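Local structure of glycerophosphoryl diester phosphodiesterase (Agrobacterium tumefaciens str. C58, 3KS6) at residues A[47-52]-A[62-67]; A[175-180]-A[203-208]; A[190-195]-A[222-227]. The protein belongs to the glycerophosphoryl diester phosphodiesterase family, whose members share a TIM-barrel fold, and carries a bound magnesium ion. All blocks are in the same frame, centred on the assembly; numbering follows the deposited sequence. Where two conformers were deposited one is given.

Contact 1: residues A[47-52]-A[62-67]; sequences VVHHDP and GAIVDM
Gly62 begins the contact, its O 4.3 Å from Pro52 O, in the segment that leaves strand 46-48, which pairs antiparallel with strand 33-40 of the barrel. Its positive phi of 121° suits glycine because a side chain would be jammed against the preceding carbonyl oxygen. Ala63 follows, its CA 3.4 Å from Pro52 O, a CA-H...O contact beside the main polar link. Ile64 opens a 3-10 turn (64-66) in the loop before helix 69-74 and contributes the largest share of the buried surface. Its N donates to Pro52 O at 2.9 Å, nearly straight, with 164° at the hydrogen. With CG2 anti to the backbone N, that methyl meets Val47 tip to tip, CG2 to CG2 at 3.5 Å. The other branch runs on to CD1, which lies 3.6 Å from both His49 CB and Asp51 O and approaches the imidazole obliquely. A beta-branched residue can thus fill both the strand end and the turn that follows. At Val65 the link becomes water-mediated: a water donates to Pro52 O at 2.8 Å and accepts from Val65 N. Behind Val47, Leu69 and Val72 of helix 69-74 continue the apolar layer, and the Asp51 side chain is about 9 Å from the magnesium ion. Pro52 O therefore receives two hydrogen bonds, one direct and one from water, beside an apolar patch where Ile64 methyls pack on Val47 and His49.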
# COMPACT_ATOMS: atom_id res chain seq x y z
N VAL A 47 8.05 12.04 -2.73
CA VAL A 47 8.71 11.32 -1.66
C VAL A 47 7.82 10.22 -1.12
O VAL A 47 6.60 10.32 -1.14
CB VAL A 47 9.16 12.23 -0.50
CG1 VAL A 47 10.22 13.23 -0.99
CG2 VAL A 47 7.96 12.93 0.15
N VAL A 48 8.49 9.18 -0.65
CA VAL A 48 7.87 7.96 -0.13
C VAL A 48 7.75 8.11 1.40
O VAL A 48 8.73 8.13 2.13
CB VAL A 48 8.72 6.72 -0.47
CG1 VAL A 48 8.06 5.44 0.01
CG2 VAL A 48 9.02 6.64 -1.99
N HIS A 49 6.53 8.28 1.88
CA HIS A 49 6.25 8.54 3.30
C HIS A 49 4.79 8.26 3.55
O HIS A 49 3.95 8.53 2.68
CB HIS A 49 6.55 10.00 3.63
CG HIS A 49 6.87 10.25 5.07
ND1 HIS A 49 8.13 10.07 5.58
CD2 HIS A 49 6.10 10.68 6.11
CE1 HIS A 49 8.14 10.37 6.87
NE2 HIS A 49 6.93 10.74 7.22
N HIS A 50 4.45 7.75 4.73
CA HIS A 50 3.05 7.46 5.02
C HIS A 50 2.22 8.72 5.29
O HIS A 50 1.34 9.05 4.50
CB HIS A 50 2.93 6.48 6.19
CG HIS A 50 1.52 6.25 6.59
ND1 HIS A 50 1.03 6.59 7.83
CD2 HIS A 50 0.47 5.78 5.88
CE1 HIS A 50 -0.26 6.34 7.86
NE2 HIS A 50 -0.63 5.84 6.70
N ASP A 51 2.50 9.43 6.40
CA ASP A 51 1.71 10.62 6.73
C ASP A 51 2.04 11.79 5.79
O ASP A 51 3.14 11.85 5.22
CB ASP A 51 1.96 11.09 8.17
CG ASP A 51 1.35 10.19 9.22
OD1 ASP A 51 0.39 9.44 8.95
OD2 ASP A 51 1.85 10.28 10.35
N PRO A 52 1.11 12.74 5.63
CA PRO A 52 1.39 13.91 4.82
C PRO A 52 2.34 14.87 5.54
O PRO A 52 2.72 15.89 4.97
CB PRO A 52 0.01 14.53 4.61
CG PRO A 52 -0.79 14.10 5.78
CD PRO A 52 -0.27 12.75 6.15
N GLY A 62 6.23 19.18 10.04
CA GLY A 62 5.69 19.92 8.91
C GLY A 62 5.12 19.06 7.79
O GLY A 62 5.41 17.88 7.67
N ALA A 63 4.26 19.70 6.99
CA ALA A 63 3.65 19.08 5.82
C ALA A 63 4.63 18.98 4.66
O ALA A 63 5.17 19.98 4.22
CB ALA A 63 2.42 19.87 5.38
N ILE A 64 4.77 17.77 4.10
CA ILE A 64 5.72 17.53 3.02
C ILE A 64 5.47 18.48 1.82
O ILE A 64 6.44 19.03 1.26
CB ILE A 64 5.64 16.04 2.56
CG1 ILE A 64 6.15 15.11 3.70
CG2 ILE A 64 6.39 15.81 1.22
CD1 ILE A 64 5.86 13.55 3.49
N VAL A 65 4.19 18.70 1.47
CA VAL A 65 3.85 19.52 0.31
C VAL A 65 4.27 20.99 0.47
O VAL A 65 4.36 21.68 -0.53
CB VAL A 65 2.36 19.43 -0.03
CG1 VAL A 65 1.52 20.13 1.02
CG2 VAL A 65 2.07 19.91 -1.48
N ASP A 66 4.51 21.44 1.71
CA ASP A 66 4.97 22.81 2.00
C ASP A 66 6.50 22.91 2.02
O ASP A 66 7.05 23.99 2.22
CB ASP A 66 4.44 23.27 3.36
CG ASP A 66 2.94 23.44 3.39
OD1 ASP A 66 2.32 23.62 2.34
OD2 ASP A 66 2.38 23.40 4.52
N MSE A 67 7.20 21.80 1.81
CA MSE A 67 8.64 21.75 1.98
C MSE A 67 9.33 21.40 0.68
O MSE A 67 8.76 20.67 -0.12
CB MSE A 67 9.01 20.64 2.99
CG MSE A 67 8.50 20.88 4.39
SE MSE A 67 8.88 19.26 5.50
CE MSE A 67 8.08 19.79 6.87
O HOH W 1 1.75 17.11 2.67

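Contact 2: residues A[175-180]-A[203-208]; sequences ETAIAH and AGLDFG
In the alpha/beta repeat of the TIM barrel, the end of helix 162-179 packs against the turn that leads from helix 194-202 into strand 206-210. Ala177 and Ile178 on the helix meet Ala203 and Leu205 on the turn, with no hydrogen bond between the segments. Leu205 presents one methyl to each helix residue: CD1 lies 4.1 Å from Ala177 CB, and CD2 is 4.4 Å from Ile178 CG1. The forked end of leucine suits this place, since it can address two successive helix positions at once, and the small Ala177 lets the turn come close to the helix. Ile178 reaches farther along. With CG1 anti to its carbonyl carbon (chi1 -69°) and an extended second torsion, it carries CD1 to 4.3 Å from Ala203 CB and 4.1 Å from Ala203 O. These are loose van der Waals contacts, and Ile178 lies at the exposed margin while Leu205 and Ala177 are buried. Gly204 ends helix 194-202 in a Schellman motif; its phi of 90° is one that glycine adopts readily, and it turns the chain toward the strand. Leu205 also rests on Val200 of helix 194-202 and on Ile174, one turn back along helix 162-179, so it fills the seam between these two helices. Just beyond it, strand 206-210 runs parallel to strand 184-188, joined through backbone bonds from Asp206 and Gly208 to Ile185.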
# COMPACT_ATOMS: atom_id res chain seq x y z
N GLU A 175 -22.04 -1.83 -3.81
CA GLU A 175 -22.75 -0.95 -4.76
C GLU A 175 -21.80 0.11 -5.31
O GLU A 175 -21.72 0.37 -6.52
CB GLU A 175 -23.86 -0.14 -4.05
CG GLU A 175 -25.12 -0.87 -3.62
CD GLU A 175 -26.00 -0.03 -2.66
OE1 GLU A 175 -25.74 1.19 -2.43
OE2 GLU A 175 -26.97 -0.62 -2.13
N THR A 176 -21.13 0.76 -4.37
CA THR A 176 -20.29 1.89 -4.63
C THR A 176 -19.09 1.53 -5.48
O THR A 176 -18.76 2.21 -6.47
CB THR A 176 -19.85 2.54 -3.29
OG1 THR A 176 -21.02 2.90 -2.55
CG2 THR A 176 -18.98 3.78 -3.55
N ALA A 177 -18.45 0.43 -5.13
CA ALA A 177 -17.34 -0.05 -5.94
C ALA A 177 -17.79 -0.32 -7.38
O ALA A 177 -17.13 0.10 -8.32
CB ALA A 177 -16.72 -1.33 -5.31
N ILE A 178 -18.92 -0.99 -7.56
CA ILE A 178 -19.42 -1.31 -8.88
C ILE A 178 -19.72 -0.04 -9.68
O ILE A 178 -19.34 0.05 -10.86
CB ILE A 178 -20.65 -2.25 -8.80
CG1 ILE A 178 -20.19 -3.64 -8.31
CG2 ILE A 178 -21.34 -2.37 -10.17
CD1 ILE A 178 -21.35 -4.54 -7.90
N ALA A 179 -20.36 0.93 -9.04
CA ALA A 179 -20.76 2.20 -9.66
C ALA A 179 -19.53 2.97 -10.14
O ALA A 179 -19.59 3.73 -11.13
CB ALA A 179 -21.53 3.03 -8.70
N HIS A 180 -18.43 2.76 -9.45
CA HIS A 180 -17.16 3.41 -9.79
C HIS A 180 -16.16 2.56 -10.59
O HIS A 180 -14.97 2.94 -10.75
CB HIS A 180 -16.54 3.86 -8.50
CG HIS A 180 -17.20 5.08 -7.94
ND1 HIS A 180 -16.66 6.34 -8.09
CD2 HIS A 180 -18.37 5.25 -7.28
CE1 HIS A 180 -17.45 7.23 -7.51
NE2 HIS A 180 -18.50 6.59 -7.02
N ALA A 203 -20.38 -10.64 -5.89
CA ALA A 203 -20.61 -9.44 -6.71
C ALA A 203 -19.57 -9.25 -7.83
O ALA A 203 -19.60 -8.24 -8.58
CB ALA A 203 -20.64 -8.18 -5.76
N GLY A 204 -18.66 -10.19 -7.95
CA GLY A 204 -17.65 -10.13 -8.99
C GLY A 204 -16.37 -9.41 -8.63
O GLY A 204 -15.48 -9.29 -9.49
N LEU A 205 -16.24 -8.98 -7.37
CA LEU A 205 -15.11 -8.20 -6.92
C LEU A 205 -14.05 -9.04 -6.28
O LEU A 205 -14.37 -10.05 -5.62
CB LEU A 205 -15.59 -7.19 -5.87
CG LEU A 205 -16.65 -6.15 -6.24
CD1 LEU A 205 -17.02 -5.36 -5.00
CD2 LEU A 205 -16.18 -5.24 -7.38
N ASP A 206 -12.79 -8.65 -6.43
CA ASP A 206 -11.72 -9.35 -5.72
C ASP A 206 -11.67 -8.84 -4.28
O ASP A 206 -12.09 -7.72 -3.99
CB ASP A 206 -10.34 -9.13 -6.36
CG ASP A 206 -10.12 -9.95 -7.62
OD1 ASP A 206 -10.89 -10.89 -7.87
OD2 ASP A 206 -9.17 -9.64 -8.36
N PHE A 207 -11.15 -9.67 -3.39
CA PHE A 207 -11.19 -9.39 -1.95
C PHE A 207 -9.83 -9.62 -1.31
O PHE A 207 -9.32 -10.73 -1.31
CB PHE A 207 -12.23 -10.30 -1.24
CG PHE A 207 -12.36 -10.03 0.27
CD1 PHE A 207 -13.17 -8.99 0.74
CD2 PHE A 207 -11.69 -10.80 1.19
CE1 PHE A 207 -13.30 -8.72 2.09
CE2 PHE A 207 -11.81 -10.55 2.57
CZ PHE A 207 -12.60 -9.50 3.01
N GLY A 208 -9.29 -8.57 -0.71
CA GLY A 208 -8.07 -8.67 0.05
C GLY A 208 -8.08 -7.86 1.34
O GLY A 208 -9.09 -7.22 1.68

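Contact 3: residues A[190-195]-A[222-227]; sequences DTADAG and LDLGVK
Leu224, in the last turn of helix 215-224, packs against the start of helix 194-202, joining two consecutive outer helices of the TIM barrel. Its CG stands anti to the carbonyl carbon (chi1 -75°), and the second torsion is extended at 178°, sending the two methyls to different parts of the opposing turn. CD1 meets Ala192 CB at 4.1 Å, on the buried side, where Ala192 also touches Phe207 and Cys209 of strand 206-210. CD2 lies over the backbone where the helix begins, 4.1 Å from Asp193 C, and 4.3 Å from Ala194 CB. Leucine suits this place because its branched end covers both methyl and backbone; the alanines opposite are short enough to let it approach. Asp193 is the N-cap of helix 194-202. Its side chain starts out away from the 222-227 segment, and a chi1 of 57° brings OD1 round to accept a hydrogen bond from Leu196 N, just past the segment. The acid is thus used along its own helix, while its backbone carbonyl carbon lies against Leu224 CD2. Gly225 then leaves helix 215-224 with a positive phi, which favours glycine. Across the contact, the nearest approach is Leu224 CD2 to Ala194 N, at 3.7 Å.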
# COMPACT_ATOMS: atom_id res chain seq x y z
N ASP A 190 -9.10 -7.26 10.62
CA ASP A 190 -10.00 -7.46 11.76
C ASP A 190 -11.48 -7.30 11.41
O ASP A 190 -12.31 -7.69 12.20
CB ASP A 190 -9.64 -6.56 12.95
CG ASP A 190 -8.29 -6.89 13.59
OD1 ASP A 190 -7.76 -8.01 13.39
OD2 ASP A 190 -7.78 -6.00 14.30
N THR A 191 -11.80 -6.72 10.24
CA THR A 191 -13.16 -6.62 9.73
C THR A 191 -13.54 -7.69 8.70
O THR A 191 -14.68 -7.76 8.24
CB THR A 191 -13.45 -5.21 9.18
OG1 THR A 191 -12.73 -5.00 7.94
CG2 THR A 191 -13.09 -4.13 10.22
N ALA A 192 -12.60 -8.55 8.34
CA ALA A 192 -12.83 -9.58 7.37
C ALA A 192 -13.37 -10.82 8.05
O ALA A 192 -13.03 -11.09 9.20
CB ALA A 192 -11.49 -9.94 6.65
N ASP A 193 -14.16 -11.57 7.30
CA ASP A 193 -14.64 -12.87 7.67
C ASP A 193 -15.19 -13.55 6.43
O ASP A 193 -15.31 -12.92 5.36
CB ASP A 193 -15.66 -12.76 8.80
CG ASP A 193 -16.84 -11.87 8.46
OD1 ASP A 193 -17.41 -12.02 7.38
OD2 ASP A 193 -17.21 -11.03 9.31
N ALA A 194 -15.51 -14.84 6.56
CA ALA A 194 -16.00 -15.65 5.43
C ALA A 194 -17.23 -15.06 4.74
O ALA A 194 -17.33 -15.09 3.52
CB ALA A 194 -16.33 -17.10 5.90
N GLY A 195 -18.18 -14.57 5.53
CA GLY A 195 -19.41 -14.00 4.97
C GLY A 195 -19.13 -12.76 4.13
O GLY A 195 -19.73 -12.58 3.09
N LEU A 222 -4.56 -16.09 5.49
CA LEU A 222 -4.23 -17.32 4.77
C LEU A 222 -5.36 -18.35 4.81
O LEU A 222 -5.68 -18.91 3.77
CB LEU A 222 -2.91 -17.92 5.28
CG LEU A 222 -1.63 -17.08 5.13
CD1 LEU A 222 -0.47 -17.62 6.02
CD2 LEU A 222 -1.20 -16.99 3.62
N ASP A 223 -5.97 -18.54 5.97
CA ASP A 223 -7.13 -19.42 6.14
C ASP A 223 -8.31 -18.97 5.32
O ASP A 223 -8.99 -19.78 4.75
CB ASP A 223 -7.59 -19.51 7.61
CG ASP A 223 -6.67 -20.37 8.47
OD1 ASP A 223 -5.81 -21.08 7.91
OD2 ASP A 223 -6.83 -20.31 9.71
N LEU A 224 -8.57 -17.67 5.28
CA LEU A 224 -9.66 -17.15 4.44
C LEU A 224 -9.41 -17.29 2.93
O LEU A 224 -10.37 -17.39 2.15
CB LEU A 224 -9.97 -15.70 4.79
CG LEU A 224 -10.73 -15.46 6.09
CD1 LEU A 224 -10.90 -13.96 6.30
CD2 LEU A 224 -12.09 -16.16 6.05
N GLY A 225 -8.14 -17.32 2.53
CA GLY A 225 -7.75 -17.50 1.15
C GLY A 225 -7.90 -16.20 0.39
O GLY A 225 -8.27 -16.20 -0.78
N VAL A 226 -7.64 -15.08 1.06
CA VAL A 226 -7.82 -13.75 0.47
C VAL A 226 -6.80 -13.51 -0.66
O VAL A 226 -5.77 -14.17 -0.73
CB VAL A 226 -7.77 -12.63 1.55
CG1 VAL A 226 -8.77 -12.91 2.70
CG2 VAL A 226 -6.36 -12.39 2.04
N LYS A 227 -7.10 -12.56 -1.56
CA LYS A 227 -6.23 -12.33 -2.70
C LYS A 227 -4.85 -11.89 -2.28
O LYS A 227 -3.84 -12.35 -2.85
CB LYS A 227 -6.85 -11.27 -3.64
CG LYS A 227 -6.02 -11.01 -4.86
CD LYS A 227 -6.69 -9.98 -5.81
CE LYS A 227 -5.79 -9.66 -7.01
NZ LYS A 227 -6.54 -8.81 -7.96

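Overall arrangement
Along the chain contact 1 closes before the other two open, whereas contacts 2 and 3 interleave, their segments alternating. Contact 1 is centred 31 Å from contact 2 and 33 Å from contact 3, and lies on the opposite side of the chain's centre from contact 3. Contacts 1 and 2 reach the same sheet, at strands 46-48 and 206-210. Contacts 2 and 3 are neighbours, with centres 16 Å apart, and they touch: Asp206 OD2 forms a salt bridge with Lys227 NZ, and Lys227 N probably hydrogen-bonds to Phe207 O. Helix 194-202, strand 206-210 and helix 215-224 follow one another, so these two contacts join successive barrel elements, while contact 1 ties the loop after strand 46-48 back to its start.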